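Local coordinates for hypothetical protein, haloacid dehalogenase-like hydrolase (Bacillus subtilis, PDB 1NRW), which removes phosphate, with magnesium as cofactor, from phosphorylated five- and six-carbon sugars and nucleoside monophosphates and, less readily, from flavin mononucleotide in vitro, at residues E39-H48 with T62-H73; R191-T199 with L210-Q219. All blocks are in the same frame, centred on the assembly; numbering follows the deposited sequence.

Contact 1: E39-H48 with T62-H73; sequences EVVVSTGRAH and TWVISANGAVIH. With PO4 (phosphate ion), chain B.
Trp-63 O is gripped by two donors from opposite faces of its carbonyl plane. Val-42 N, on the adjacent strand, lies 2.9 Å from Trp-63 O, and Thr-62 OG1 comes from Trp-63's own segment. Bonds such as Ile-65 N to Val-42 O (2.8 Å) join the parallel strands 39-43 and 63-66 of a beta-alpha-beta unit in the Rossmann-like HAD core. At one end the indole NE1 of Trp-63 gives a hydrogen bond to Glu-39 OE1 (2.8 Å). The oxygen lies near the ring plane, but the carboxylate is turned 75° to it. On the face of Val-42 and Val-64, the His-48 and His-73 rings stack face to face, centroids 3.8 Å apart and planes at 15°. His-48 reaches that stack with CG anti to its backbone N (chi1 175°), and Val-64 meets the edge of the His-48 ring. Thr-44 OG1 accepts from Arg-46 N in an ST turn and donates to phosphate O4 (2.7 Å), while Gly-45 N holds phosphate O2 (2.9 Å). Lys-217, Asn-243 and Asp-12 N also bind the ion. Ala-67 N bonds to Arg-46 O and Asn-68 N to Thr-44 O. These bonds tie turn 44-46 to residues 67-68, which fits phosphate binding by Thr-44 and Gly-45.

Contact 2: R191-T199 with L210-Q219; sequences RYEHAEDLT and LSSRKASKGQ. With PO4 (phosphate ion), chain B.
Backbone bonds make Thr-199 and Ser-211 a hydrogen-bonded antiparallel pair in the beta hairpin of strands 198-201 and 207-212: Thr-199 N to Ser-211 O is 2.8 Å, and Ser-211 N to Thr-199 O is 3.1 Å.

Side-chain polar bonds extend this pairing. With chi1 at -71°, Thr-199 OG1 turns away from its own carbonyl and donates to Ser-212 O (2.9 Å). Ala-215 N reaches that oxygen from the opposite face, closing a type I turn. Ser-211 OG donates to Ala-215 O (2.7 Å) and accepts from a water that also donates to Thr-199 O. The Arg-213 chain bends at chi2 (58°), and NH1 meets Glu-196 O on a lone pair at 2.7 Å. The oppositely charged Glu-196 side chain runs alongside, but no N-H points at its carboxylate.

Apolar packing is centred on Tyr-192. Leu-210 CD1 stands over one ring face, 3.8 Å from the centroid, in a CH-pi contact. Arg-191 CG lies over the opposite face. With an alanine in place of Tyr-192, Leu-210 CD1 would probably lose the ring face it rests on and Arg-191 NE its hydroxyl acceptor.

Ser-216 caps helix 217-227 by accepting from Gln-219 N. Lys-217 NZ bonds phosphate O2 (2.8 Å) and forms salt bridges with Asp-244 and Asp-10, probably the nucleophile. Helix 87-99 packs on Leu-198 and Leu-210, and strand 172-178 pairs with Leu-210.

From the N terminus, the chain first closes contact 1, where strand 39-43 meets strand 63-66 after the crossover through helix 48-55. Contact 2 follows much later, after helix 182-192, as the hairpin of strands 198-201 and 207-212 closes. The two are in series and neither nests nor crosses. Contact 1 belongs to the eight-stranded sheet and contact 2 to the six-stranded one. The segment 210-219 leads from the second sheet into helix 217-227, which packs on the first. Here the contacts touch: Asn-68 ND2 probably bonds to Ser-211 OG, Ala-70 packs on Ala-215, and Lys-217 NZ probably bonds to Ser-43 O. Both contacts also meet on the same phosphate ion.

Contact 1: E39-H48 with T62-H73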
loop_
_atom_site.group_PDB
_atom_site.type_symbol
_atom_site.label_atom_id
_atom_site.label_comp_id
_atom_site.label_asym_id
_atom_site.label_seq_id
_atom_site.Cartn_x
_atom_site.Cartn_y
_atom_site.Cartn_z
ATOM N N GLU A 39 -19.360 4.174 -0.399
ATOM C CA GLU A 39 -18.495 3.126 -0.921
ATOM C C GLU A 39 -17.147 3.272 -0.221
ATOM O O GLU A 39 -16.508 4.321 -0.306
ATOM C CB GLU A 39 -18.304 3.280 -2.431
ATOM C CG GLU A 39 -19.576 3.127 -3.260
ATOM C CD GLU A 39 -20.116 1.707 -3.274
ATOM O OE1 GLU A 39 -19.406 0.779 -2.831
ATOM O OE2 GLU A 39 -21.256 1.514 -3.745
ATOM N N VAL A 40 -16.723 2.226 0.479
ATOM C CA VAL A 40 -15.447 2.271 1.180
ATOM C C VAL A 40 -14.396 1.464 0.439
ATOM O O VAL A 40 -14.630 0.311 0.063
ATOM C CB VAL A 40 -15.573 1.731 2.621
ATOM C CG1 VAL A 40 -14.191 1.680 3.277
ATOM C CG2 VAL A 40 -16.509 2.631 3.429
ATOM N N VAL A 41 -13.238 2.083 0.231
ATOM C CA VAL A 41 -12.132 1.440 -0.464
ATOM C C VAL A 41 -10.870 1.498 0.385
ATOM O O VAL A 41 -10.532 2.546 0.933
ATOM C CB VAL A 41 -11.845 2.146 -1.808
ATOM C CG1 VAL A 41 -10.805 1.364 -2.597
ATOM C CG2 VAL A 41 -13.137 2.298 -2.597
ATOM N N VAL A 42 -10.192 0.362 0.512
ATOM C CA VAL A 42 -8.942 0.287 1.262
ATOM C C VAL A 42 -7.850 0.177 0.200
ATOM O O VAL A 42 -7.912 -0.686 -0.684
ATOM C CB VAL A 42 -8.935 -0.931 2.208
ATOM C CG1 VAL A 42 -7.546 -1.149 2.789
ATOM C CG2 VAL A 42 -9.930 -0.694 3.335
ATOM N N SER A 43 -6.858 1.058 0.288
ATOM C CA SER A 43 -5.786 1.120 -0.705
ATOM C C SER A 43 -4.398 0.883 -0.120
ATOM O O SER A 43 -3.973 1.579 0.802
ATOM C CB SER A 43 -5.833 2.484 -1.393
ATOM O OG SER A 43 -4.900 2.554 -2.459
ATOM N N THR A 44 -3.674 -0.071 -0.696
ATOM C CA THR A 44 -2.361 -0.440 -0.180
ATOM C C THR A 44 -1.345 -0.839 -1.249
ATOM O O THR A 44 -1.702 -1.146 -2.384
ATOM C CB THR A 44 -2.510 -1.638 0.797
ATOM O OG1 THR A 44 -1.238 -1.979 1.364
ATOM C CG2 THR A 44 -3.064 -2.863 0.058
ATOM N N GLY A 45 -0.071 -0.831 -0.864
ATOM C CA GLY A 45 0.983 -1.249 -1.765
ATOM C C GLY A 45 1.155 -2.756 -1.629
ATOM O O GLY A 45 1.861 -3.385 -2.411
ATOM N N ARG A 46 0.501 -3.339 -0.625
ATOM C CA ARG A 46 0.588 -4.780 -0.396
ATOM C C ARG A 46 -0.313 -5.565 -1.346
ATOM O O ARG A 46 -1.013 -4.993 -2.176
ATOM C CB ARG A 46 0.208 -5.118 1.046
ATOM C CG ARG A 46 1.170 -4.578 2.105
ATOM C CD ARG A 46 0.672 -4.981 3.473
ATOM N NE ARG A 46 1.377 -4.312 4.560
ATOM C CZ ARG A 46 2.385 -4.845 5.243
ATOM N NH1 ARG A 46 2.825 -6.064 4.949
ATOM N NH2 ARG A 46 2.928 -4.168 6.247
ATOM N N ALA A 47 -0.296 -6.888 -1.211
ATOM C CA ALA A 47 -1.110 -7.742 -2.062
ATOM C C ALA A 47 -2.549 -7.839 -1.566
ATOM O O ALA A 47 -2.826 -7.663 -0.382
ATOM C CB ALA A 47 -0.493 -9.138 -2.128
ATOM N N HIS A 48 -3.467 -8.130 -2.482
ATOM C CA HIS A 48 -4.860 -8.284 -2.108
ATOM C C HIS A 48 -5.008 -9.338 -0.997
ATOM O O HIS A 48 -5.786 -9.152 -0.063
ATOM C CB HIS A 48 -5.690 -8.686 -3.342
ATOM C CG HIS A 48 -7.128 -8.986 -3.039
ATOM N ND1 HIS A 48 -8.025 -8.024 -2.625
ATOM C CD2 HIS A 48 -7.823 -10.147 -3.097
ATOM C CE1 HIS A 48 -9.210 -8.579 -2.439
ATOM N NE2 HIS A 48 -9.113 -9.866 -2.720
ATOM N N THR A 62 -14.595 -4.650 1.878
ATOM C CA THR A 62 -14.561 -3.338 1.240
ATOM C C THR A 62 -13.945 -3.495 -0.138
ATOM O O THR A 62 -13.441 -4.563 -0.482
ATOM C CB THR A 62 -13.636 -2.360 2.001
ATOM O OG1 THR A 62 -12.273 -2.801 1.864
ATOM C CG2 THR A 62 -13.993 -2.300 3.481
ATOM N N TRP A 63 -13.991 -2.431 -0.934
ATOM C CA TRP A 63 -13.320 -2.473 -2.223
ATOM C C TRP A 63 -11.859 -2.473 -1.797
ATOM O O TRP A 63 -11.520 -1.928 -0.738
ATOM C CB TRP A 63 -13.582 -1.209 -3.044
ATOM C CG TRP A 63 -14.966 -1.105 -3.579
ATOM C CD1 TRP A 63 -16.066 -0.643 -2.923
ATOM C CD2 TRP A 63 -15.408 -1.499 -4.883
ATOM N NE1 TRP A 63 -17.172 -0.724 -3.736
ATOM C CE2 TRP A 63 -16.797 -1.247 -4.945
ATOM C CE3 TRP A 63 -14.765 -2.042 -6.004
ATOM C CZ2 TRP A 63 -17.560 -1.521 -6.088
ATOM C CZ3 TRP A 63 -15.526 -2.316 -7.146
ATOM C CH2 TRP A 63 -16.911 -2.052 -7.173
ATOM N N VAL A 64 -10.997 -3.078 -2.603
ATOM C CA VAL A 64 -9.581 -3.117 -2.274
ATOM C C VAL A 64 -8.710 -2.754 -3.459
ATOM O O VAL A 64 -8.789 -3.380 -4.523
ATOM C CB VAL A 64 -9.134 -4.518 -1.807
ATOM C CG1 VAL A 64 -7.628 -4.508 -1.491
ATOM C CG2 VAL A 64 -9.928 -4.941 -0.583
ATOM N N ILE A 65 -7.893 -1.728 -3.266
ATOM C CA ILE A 65 -6.931 -1.307 -4.274
ATOM C C ILE A 65 -5.616 -1.828 -3.700
ATOM O O ILE A 65 -5.238 -1.473 -2.577
ATOM C CB ILE A 65 -6.892 0.221 -4.403
ATOM C CG1 ILE A 65 -8.194 0.707 -5.051
ATOM C CG2 ILE A 65 -5.674 0.649 -5.222
ATOM C CD1 ILE A 65 -8.328 2.213 -5.124
ATOM N N SER A 66 -4.941 -2.696 -4.441
ATOM C CA SER A 66 -3.688 -3.268 -3.964
ATOM C C SER A 66 -2.547 -3.082 -4.952
ATOM O O SER A 66 -2.745 -2.574 -6.051
ATOM C CB SER A 66 -3.881 -4.759 -3.650
ATOM O OG SER A 66 -4.341 -5.482 -4.777
ATOM N N ALA A 67 -1.349 -3.485 -4.547
ATOM C CA ALA A 67 -0.177 -3.364 -5.401
ATOM C C ALA A 67 0.015 -1.939 -5.921
ATOM O O ALA A 67 0.336 -1.721 -7.093
ATOM C CB ALA A 67 -0.275 -4.348 -6.559
ATOM N N ASN A 68 -0.188 -0.971 -5.033
ATOM C CA ASN A 68 -0.003 0.437 -5.354
ATOM C C ASN A 68 -0.924 0.951 -6.458
ATOM O O ASN A 68 -0.546 1.838 -7.223
ATOM C CB ASN A 68 1.461 0.692 -5.743
ATOM C CG ASN A 68 1.807 2.167 -5.781
ATOM O OD1 ASN A 68 1.477 2.911 -4.856
ATOM N ND2 ASN A 68 2.487 2.597 -6.840
ATOM N N GLY A 69 -2.129 0.400 -6.540
ATOM C CA GLY A 69 -3.064 0.861 -7.552
ATOM C C GLY A 69 -3.029 0.056 -8.834
ATOM O O GLY A 69 -3.692 0.406 -9.813
ATOM N N ALA A 70 -2.254 -1.022 -8.841
ATOM C CA ALA A 70 -2.172 -1.876 -10.021
ATOM C C ALA A 70 -3.332 -2.865 -10.055
ATOM O O ALA A 70 -3.690 -3.377 -11.118
ATOM C CB ALA A 70 -0.845 -2.644 -10.027
ATOM N N VAL A 71 -3.921 -3.130 -8.892
ATOM C CA VAL A 71 -5.015 -4.092 -8.798
ATOM C C VAL A 71 -6.234 -3.580 -8.031
ATOM O O VAL A 71 -6.103 -2.907 -7.004
ATOM C CB VAL A 71 -4.517 -5.401 -8.125
ATOM C CG1 VAL A 71 -5.636 -6.426 -8.065
ATOM C CG2 VAL A 71 -3.323 -5.953 -8.889
ATOM N N ILE A 72 -7.423 -3.903 -8.537
ATOM C CA ILE A 72 -8.669 -3.494 -7.890
ATOM C C ILE A 72 -9.639 -4.672 -7.789
ATOM O O ILE A 72 -9.878 -5.372 -8.777
ATOM C CB ILE A 72 -9.393 -2.372 -8.672
ATOM C CG1 ILE A 72 -8.468 -1.171 -8.872
ATOM C CG2 ILE A 72 -10.663 -1.972 -7.931
ATOM C CD1 ILE A 72 -9.118 -0.018 -9.630
ATOM N N HIS A 73 -10.185 -4.884 -6.591
ATOM C CA HIS A 73 -11.164 -5.942 -6.333
ATOM C C HIS A 73 -12.362 -5.301 -5.631
ATOM O O HIS A 73 -12.212 -4.283 -4.940
ATOM C CB HIS A 73 -10.607 -7.032 -5.400
ATOM C CG HIS A 73 -9.672 -7.999 -6.057
ATOM N ND1 HIS A 73 -8.316 -7.778 -6.160
ATOM C CD2 HIS A 73 -9.897 -9.216 -6.610
ATOM C CE1 HIS A 73 -7.744 -8.817 -6.742
ATOM N NE2 HIS A 73 -8.681 -9.704 -7.025
HETATM P P PO4 B . 0.584 0.860 2.653
HETATM O O1 PO4 B . 0.290 2.103 3.391
HETATM O O2 PO4 B . 0.361 1.086 1.202
HETATM O O3 PO4 B . 1.998 0.476 2.887
HETATM O O4 PO4 B . -0.317 -0.214 3.134
HETATM O O HOH W 1 -2.676 -7.802 -5.419
#

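Contact 2: R191-T199 with L210-Q219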
loop_
_atom_site.group_PDB
_atom_site.type_symbol
_atom_site.label_atom_id
_atom_site.label_comp_id
_atom_site.label_asym_id
_atom_site.label_seq_id
_atom_site.Cartn_x
_atom_site.Cartn_y
_atom_site.Cartn_z
ATOM N N ARG A 191 17.520 6.649 -10.424
ATOM C CA ARG A 191 17.420 5.773 -11.582
ATOM C C ARG A 191 16.033 5.703 -12.216
ATOM O O ARG A 191 15.917 5.596 -13.435
ATOM C CB ARG A 191 17.877 4.362 -11.195
ATOM C CG ARG A 191 17.935 3.371 -12.350
ATOM C CD ARG A 191 18.388 1.999 -11.863
ATOM N NE ARG A 191 18.433 1.013 -12.940
ATOM C CZ ARG A 191 19.378 0.963 -13.872
ATOM N NH1 ARG A 191 20.370 1.842 -13.860
ATOM N NH2 ARG A 191 19.331 0.035 -14.819
ATOM N N TYR A 192 14.985 5.783 -11.400
ATOM C CA TYR A 192 13.622 5.673 -11.917
ATOM C C TYR A 192 12.729 6.903 -11.804
ATOM O O TYR A 192 11.616 6.903 -12.330
ATOM C CB TYR A 192 12.928 4.491 -11.236
ATOM C CG TYR A 192 13.638 3.180 -11.472
ATOM C CD1 TYR A 192 13.603 2.566 -12.722
ATOM C CD2 TYR A 192 14.384 2.577 -10.460
ATOM C CE1 TYR A 192 14.297 1.382 -12.962
ATOM C CE2 TYR A 192 15.082 1.392 -10.692
ATOM C CZ TYR A 192 15.033 0.803 -11.945
ATOM O OH TYR A 192 15.719 -0.365 -12.188
ATOM N N GLU A 193 13.205 7.952 -11.145
ATOM C CA GLU A 193 12.378 9.139 -10.971
ATOM C C GLU A 193 11.935 9.799 -12.280
ATOM O O GLU A 193 10.924 10.499 -12.307
ATOM C CB GLU A 193 13.091 10.156 -10.068
ATOM C CG GLU A 193 14.272 10.882 -10.688
ATOM C CD GLU A 193 14.982 11.782 -9.685
ATOM O OE1 GLU A 193 14.311 12.277 -8.756
ATOM O OE2 GLU A 193 16.205 12.001 -9.826
ATOM N N HIS A 194 12.674 9.564 -13.362
ATOM C CA HIS A 194 12.330 10.150 -14.659
ATOM C C HIS A 194 11.749 9.144 -15.656
ATOM O O HIS A 194 11.481 9.496 -16.806
ATOM C CB HIS A 194 13.556 10.821 -15.288
ATOM C CG HIS A 194 14.034 12.030 -14.547
ATOM N ND1 HIS A 194 13.233 13.127 -14.317
ATOM C CD2 HIS A 194 15.235 12.317 -13.989
ATOM C CE1 HIS A 194 13.918 14.038 -13.650
ATOM N NE2 HIS A 194 15.136 13.572 -13.438
ATOM N N ALA A 195 11.559 7.900 -15.223
ATOM C CA ALA A 195 11.004 6.869 -16.097
ATOM C C ALA A 195 9.514 7.129 -16.309
ATOM O O ALA A 195 8.702 6.937 -15.402
ATOM C CB ALA A 195 11.223 5.489 -15.489
ATOM N N GLU A 196 9.161 7.555 -17.518
ATOM C CA GLU A 196 7.778 7.881 -17.841
ATOM C C GLU A 196 6.846 6.682 -17.979
ATOM O O GLU A 196 5.627 6.844 -18.022
ATOM C CB GLU A 196 7.740 8.722 -19.119
ATOM C CG GLU A 196 8.716 9.887 -19.088
ATOM C CD GLU A 196 8.069 11.209 -19.439
ATOM O OE1 GLU A 196 7.093 11.591 -18.757
ATOM O OE2 GLU A 196 8.537 11.868 -20.392
ATOM N N ASP A 197 7.414 5.482 -18.049
ATOM C CA ASP A 197 6.608 4.274 -18.178
ATOM C C ASP A 197 6.355 3.639 -16.811
ATOM O O ASP A 197 5.735 2.583 -16.717
ATOM C CB ASP A 197 7.311 3.263 -19.091
ATOM C CG ASP A 197 8.673 2.841 -18.564
ATOM O OD1 ASP A 197 9.463 3.726 -18.176
ATOM O OD2 ASP A 197 8.959 1.625 -18.542
ATOM N N LEU A 198 6.823 4.295 -15.755
ATOM C CA LEU A 198 6.665 3.765 -14.403
ATOM C C LEU A 198 6.164 4.781 -13.389
ATOM O O LEU A 198 6.209 5.990 -13.621
ATOM C CB LEU A 198 8.008 3.226 -13.905
ATOM C CG LEU A 198 8.679 2.100 -14.693
ATOM C CD1 LEU A 198 10.090 1.866 -14.147
ATOM C CD2 LEU A 198 7.836 0.836 -14.599
ATOM N N THR A 199 5.680 4.266 -12.261
ATOM C CA THR A 199 5.225 5.088 -11.147
ATOM C C THR A 199 6.214 4.761 -10.021
ATOM O O THR A 199 6.416 3.589 -9.689
ATOM C CB THR A 199 3.792 4.720 -10.687
ATOM O OG1 THR A 199 2.841 5.143 -11.675
ATOM C CG2 THR A 199 3.464 5.402 -9.365
ATOM N N LEU A 210 7.914 0.350 -7.300
ATOM C CA LEU A 210 7.771 0.627 -8.719
ATOM C C LEU A 210 6.613 -0.159 -9.317
ATOM O O LEU A 210 6.550 -1.382 -9.195
ATOM C CB LEU A 210 9.065 0.258 -9.453
ATOM C CG LEU A 210 10.292 1.116 -9.136
ATOM C CD1 LEU A 210 11.552 0.407 -9.618
ATOM C CD2 LEU A 210 10.151 2.479 -9.796
ATOM N N SER A 211 5.690 0.553 -9.954
ATOM C CA SER A 211 4.556 -0.081 -10.614
ATOM C C SER A 211 4.458 0.586 -11.983
ATOM O O SER A 211 5.243 1.489 -12.284
ATOM C CB SER A 211 3.270 0.131 -9.805
ATOM O OG SER A 211 3.064 1.501 -9.521
ATOM N N SER A 212 3.521 0.147 -12.815
ATOM C CA SER A 212 3.392 0.745 -14.138
ATOM C C SER A 212 2.920 2.195 -14.035
ATOM O O SER A 212 2.356 2.606 -13.020
ATOM C CB SER A 212 2.423 -0.063 -14.996
ATOM O OG SER A 212 2.533 0.320 -16.358
ATOM N N ARG A 213 3.155 2.967 -15.095
ATOM C CA ARG A 213 2.768 4.373 -15.119
ATOM C C ARG A 213 1.314 4.617 -14.725
ATOM O O ARG A 213 1.015 5.581 -14.024
ATOM C CB ARG A 213 3.015 4.962 -16.514
ATOM C CG ARG A 213 2.679 6.445 -16.624
ATOM C CD ARG A 213 3.481 7.266 -15.620
ATOM N NE ARG A 213 3.145 8.686 -15.664
ATOM C CZ ARG A 213 3.379 9.483 -16.703
ATOM N NH1 ARG A 213 3.957 9.003 -17.798
ATOM N NH2 ARG A 213 3.030 10.762 -16.650
ATOM N N LYS A 214 0.413 3.753 -15.182
ATOM C CA LYS A 214 -1.004 3.909 -14.878
ATOM C C LYS A 214 -1.430 3.253 -13.575
ATOM O O LYS A 214 -2.617 3.201 -13.264
ATOM C CB LYS A 214 -1.863 3.369 -16.021
ATOM C CG LYS A 214 -1.748 4.165 -17.313
ATOM C CD LYS A 214 -2.771 3.676 -18.333
ATOM C CE LYS A 214 -2.642 4.415 -19.656
ATOM N NZ LYS A 214 -1.313 4.174 -20.287
ATOM N N ALA A 215 -0.460 2.750 -12.815
ATOM C CA ALA A 215 -0.763 2.119 -11.536
ATOM C C ALA A 215 -0.282 2.980 -10.367
ATOM O O ALA A 215 0.905 3.002 -10.048
ATOM C CB ALA A 215 -0.115 0.733 -11.462
ATOM N N SER A 216 -1.205 3.709 -9.754
ATOM C CA SER A 216 -0.896 4.533 -8.588
ATOM C C SER A 216 -2.180 4.558 -7.766
ATOM O O SER A 216 -3.264 4.296 -8.295
ATOM C CB SER A 216 -0.476 5.956 -8.990
ATOM O OG SER A 216 -1.563 6.726 -9.486
ATOM N N LYS A 217 -2.079 4.847 -6.474
ATOM C CA LYS A 217 -3.285 4.860 -5.659
ATOM C C LYS A 217 -4.274 5.901 -6.171
ATOM O O LYS A 217 -5.479 5.665 -6.168
ATOM C CB LYS A 217 -2.941 5.119 -4.187
ATOM C CG LYS A 217 -2.213 3.947 -3.534
ATOM C CD LYS A 217 -2.102 4.121 -2.023
ATOM C CE LYS A 217 -1.361 2.947 -1.385
ATOM N NZ LYS A 217 -1.342 3.070 0.100
ATOM N N GLY A 218 -3.757 7.040 -6.629
ATOM C CA GLY A 218 -4.618 8.089 -7.146
ATOM C C GLY A 218 -5.323 7.705 -8.440
ATOM O O GLY A 218 -6.508 7.968 -8.601
ATOM N N GLN A 219 -4.605 7.081 -9.366
ATOM C CA GLN A 219 -5.218 6.677 -10.629
ATOM C C GLN A 219 -6.248 5.568 -10.431
ATOM O O GLN A 219 -7.268 5.529 -11.120
ATOM C CB GLN A 219 -4.144 6.229 -11.622
ATOM C CG GLN A 219 -3.288 7.374 -12.133
ATOM C CD GLN A 219 -2.161 6.905 -13.026
ATOM O OE1 GLN A 219 -1.084 6.521 -12.550
ATOM N NE2 GLN A 219 -2.406 6.916 -14.328
HETATM P P PO4 B . 0.584 0.860 2.653
HETATM O O1 PO4 B . 0.290 2.103 3.391
HETATM O O2 PO4 B . 0.361 1.086 1.202
HETATM O O3 PO4 B . 1.998 0.476 2.887
HETATM O O4 PO4 B . -0.317 -0.214 3.134
HETATM O O HOH W 2 4.863 2.355 -7.857
#